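Side-chain contact in putative hydrolase (Bacteroides ovatus, PDB 4HBS), which is of unknown function but is probably a hydrolase, built as a five-bladed beta-propeller and related in sequence to the beta-fructosidase clan: residues T50-W55 with E85-G90. Residues are numbered along the deposited sequence; the frame is centred on the assembly and turned at random.
Sequences TRSLGW and ENRSRG
Arg-87 reaches from the turn between strands 82-84 and 88-93 to the loop 50-55 and makes the direct contacts with it. CG lies anti to the carbonyl carbon (chi1 -65°), and further bends at chi2 and chi3 curl the chain until the guanidinium meets Thr-50 and Arg-51. Arg-87 NH1 donates to Arg-51 O at 2.7 Å; the carbonyl oxygen lies within the guanidinium plane, whereas the donor sits well above the carbonyl plane. Arg-87 NH2 holds a water at 2.8 Å that also accepts from Arg-51 N, so one arginine serves both backbone polar groups of that residue, and its NH2 also forms a salt bridge with Asp-393. Over one face lies the methyl of Thr-50, its CG2 3.4 Å from Arg-87 CZ, while OG1 turns to Asn-46 O; threonine suits the place by offering carbon to the flat cation and a hydroxyl to the preceding helix 43-48. Arginine suits position 87 in turn, since it combines several N-H donors in one plane with a flat face for that methyl. Arg-87 and Ser-88 both face Asn-84, a G1 beta bulge that closes the turn of a two-stranded hairpin at the periphery of the five-bladed propeller. An alanine in place of Arg-87 would probably leave Arg-51 O without this donor, the water with only Arg-51 N of its two donors, and Asp-393 without this cationic mate.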
loop_
_atom_site.group_PDB
_atom_site.type_symbol
_atom_site.label_atom_id
_atom_site.label_comp_id
_atom_site.label_asym_id
_atom_site.label_seq_id
_atom_site.Cartn_x
_atom_site.Cartn_y
_atom_site.Cartn_z
ATOM N N THR A 50 4.172 -16.430 1.048
ATOM C CA THR A 50 3.941 -17.646 0.262
ATOM C C THR A 50 3.332 -18.567 1.278
ATOM O O THR A 50 4.068 -19.295 1.948
ATOM C CB THR A 50 5.215 -18.195 -0.367
ATOM O OG1 THR A 50 5.864 -17.171 -1.076
ATOM C CG2 THR A 50 4.944 -19.300 -1.326
ATOM N N ARG A 51 2.003 -18.442 1.501
ATOM C CA ARG A 51 1.286 -19.187 2.543
ATOM C C ARG A 51 0.314 -20.196 1.945
ATOM O O ARG A 51 -0.062 -20.068 0.781
ATOM C CB ARG A 51 0.532 -18.205 3.446
ATOM C CG ARG A 51 1.400 -17.025 3.910
ATOM C CD ARG A 51 0.789 -16.142 4.989
ATOM N NE ARG A 51 0.614 -16.859 6.251
ATOM C CZ ARG A 51 -0.481 -17.513 6.634
ATOM N NH1 ARG A 51 -1.556 -17.538 5.856
ATOM N NH2 ARG A 51 -0.508 -18.148 7.794
ATOM N N SER A 52 -0.073 -21.210 2.740
ATOM C CA SER A 52 -0.967 -22.283 2.305
ATOM C C SER A 52 -2.336 -22.305 2.982
ATOM O O SER A 52 -3.263 -22.871 2.401
ATOM C CB SER A 52 -0.297 -23.625 2.547
ATOM O OG SER A 52 0.849 -23.710 1.718
ATOM N N LEU A 53 -2.459 -21.776 4.217
ATOM C CA LEU A 53 -3.716 -21.776 4.963
ATOM C C LEU A 53 -4.009 -20.377 5.433
ATOM O O LEU A 53 -3.137 -19.759 6.043
ATOM C CB LEU A 53 -3.616 -22.731 6.186
ATOM C CG LEU A 53 -4.567 -23.929 6.246
ATOM C CD1 LEU A 53 -4.620 -24.486 7.648
ATOM C CD2 LEU A 53 -5.972 -23.577 5.749
ATOM N N GLY A 54 -5.221 -19.898 5.196
ATOM C CA GLY A 54 -5.598 -18.541 5.578
ATOM C C GLY A 54 -5.189 -17.578 4.490
ATOM O O GLY A 54 -5.317 -17.926 3.312
ATOM N N TRP A 55 -4.674 -16.372 4.846
ATOM C CA TRP A 55 -4.263 -15.408 3.807
ATOM C C TRP A 55 -3.272 -16.095 2.898
ATOM O O TRP A 55 -2.278 -16.608 3.397
ATOM C CB TRP A 55 -3.636 -14.134 4.404
ATOM C CG TRP A 55 -3.355 -13.081 3.376
ATOM C CD1 TRP A 55 -4.125 -12.000 3.076
ATOM C CD2 TRP A 55 -2.230 -13.027 2.492
ATOM N NE1 TRP A 55 -3.567 -11.289 2.044
ATOM C CE2 TRP A 55 -2.399 -11.897 1.668
ATOM C CE3 TRP A 55 -1.138 -13.878 2.249
ATOM C CZ2 TRP A 55 -1.500 -11.579 0.651
ATOM C CZ3 TRP A 55 -0.268 -13.568 1.231
ATOM C CH2 TRP A 55 -0.438 -12.420 0.464
ATOM N N GLU A 85 -1.193 -28.748 -3.647
ATOM C CA GLU A 85 0.064 -29.196 -4.241
ATOM C C GLU A 85 0.492 -28.299 -5.430
ATOM O O GLU A 85 -0.344 -27.941 -6.279
ATOM C CB GLU A 85 -0.068 -30.668 -4.716
ATOM C CG GLU A 85 -0.342 -31.682 -3.596
ATOM C CD GLU A 85 -1.790 -32.137 -3.410
ATOM O OE1 GLU A 85 -2.658 -31.280 -3.107
ATOM O OE2 GLU A 85 -2.043 -33.361 -3.509
ATOM N N ASN A 86 1.802 -27.935 -5.463
ATOM C CA ASN A 86 2.442 -27.092 -6.492
ATOM C C ASN A 86 1.829 -25.693 -6.553
ATOM O O ASN A 86 1.602 -25.156 -7.634
ATOM C CB ASN A 86 2.415 -27.756 -7.880
ATOM C CG ASN A 86 2.979 -29.144 -7.894
ATOM O OD1 ASN A 86 2.282 -30.099 -8.226
ATOM N ND2 ASN A 86 4.257 -29.288 -7.551
ATOM N N ARG A 87 1.612 -25.078 -5.381
ATOM C CA ARG A 87 1.074 -23.718 -5.284
ATOM C C ARG A 87 -0.164 -23.532 -6.165
ATOM O O ARG A 87 -0.260 -22.549 -6.884
ATOM C CB ARG A 87 2.167 -22.686 -5.641
ATOM C CG ARG A 87 3.325 -22.654 -4.661
ATOM C CD ARG A 87 2.922 -22.085 -3.316
ATOM N NE ARG A 87 2.509 -20.687 -3.418
ATOM C CZ ARG A 87 1.813 -20.020 -2.495
ATOM N NH1 ARG A 87 1.412 -20.628 -1.380
ATOM N NH2 ARG A 87 1.502 -18.739 -2.684
ATOM N N SER A 88 -1.093 -24.492 -6.118
ATOM C CA SER A 88 -2.316 -24.464 -6.899
ATOM C C SER A 88 -3.410 -24.023 -5.971
ATOM O O SER A 88 -3.748 -24.771 -5.067
ATOM C CB SER A 88 -2.584 -25.844 -7.492
ATOM O OG SER A 88 -3.732 -25.860 -8.322
ATOM N N ARG A 89 -3.893 -22.775 -6.095
ATOM C CA ARG A 89 -4.909 -22.261 -5.174
ATOM C C ARG A 89 -6.214 -23.038 -5.304
ATOM O O ARG A 89 -6.665 -23.308 -6.413
ATOM C CB ARG A 89 -5.135 -20.760 -5.389
ATOM C CG ARG A 89 -6.323 -20.131 -4.594
ATOM C CD ARG A 89 -6.031 -18.701 -4.151
ATOM N NE ARG A 89 -5.388 -17.933 -5.224
ATOM C CZ ARG A 89 -4.340 -17.111 -5.102
ATOM N NH1 ARG A 89 -3.789 -16.887 -3.909
ATOM N NH2 ARG A 89 -3.837 -16.501 -6.173
ATOM N N GLY A 90 -6.782 -23.399 -4.154
ATOM C CA GLY A 90 -8.020 -24.153 -4.056
ATOM C C GLY A 90 -9.174 -23.289 -3.592
ATOM O O GLY A 90 -9.315 -22.150 -4.051
HETATM O O HOH W 1 0.685 -16.828 -0.786
#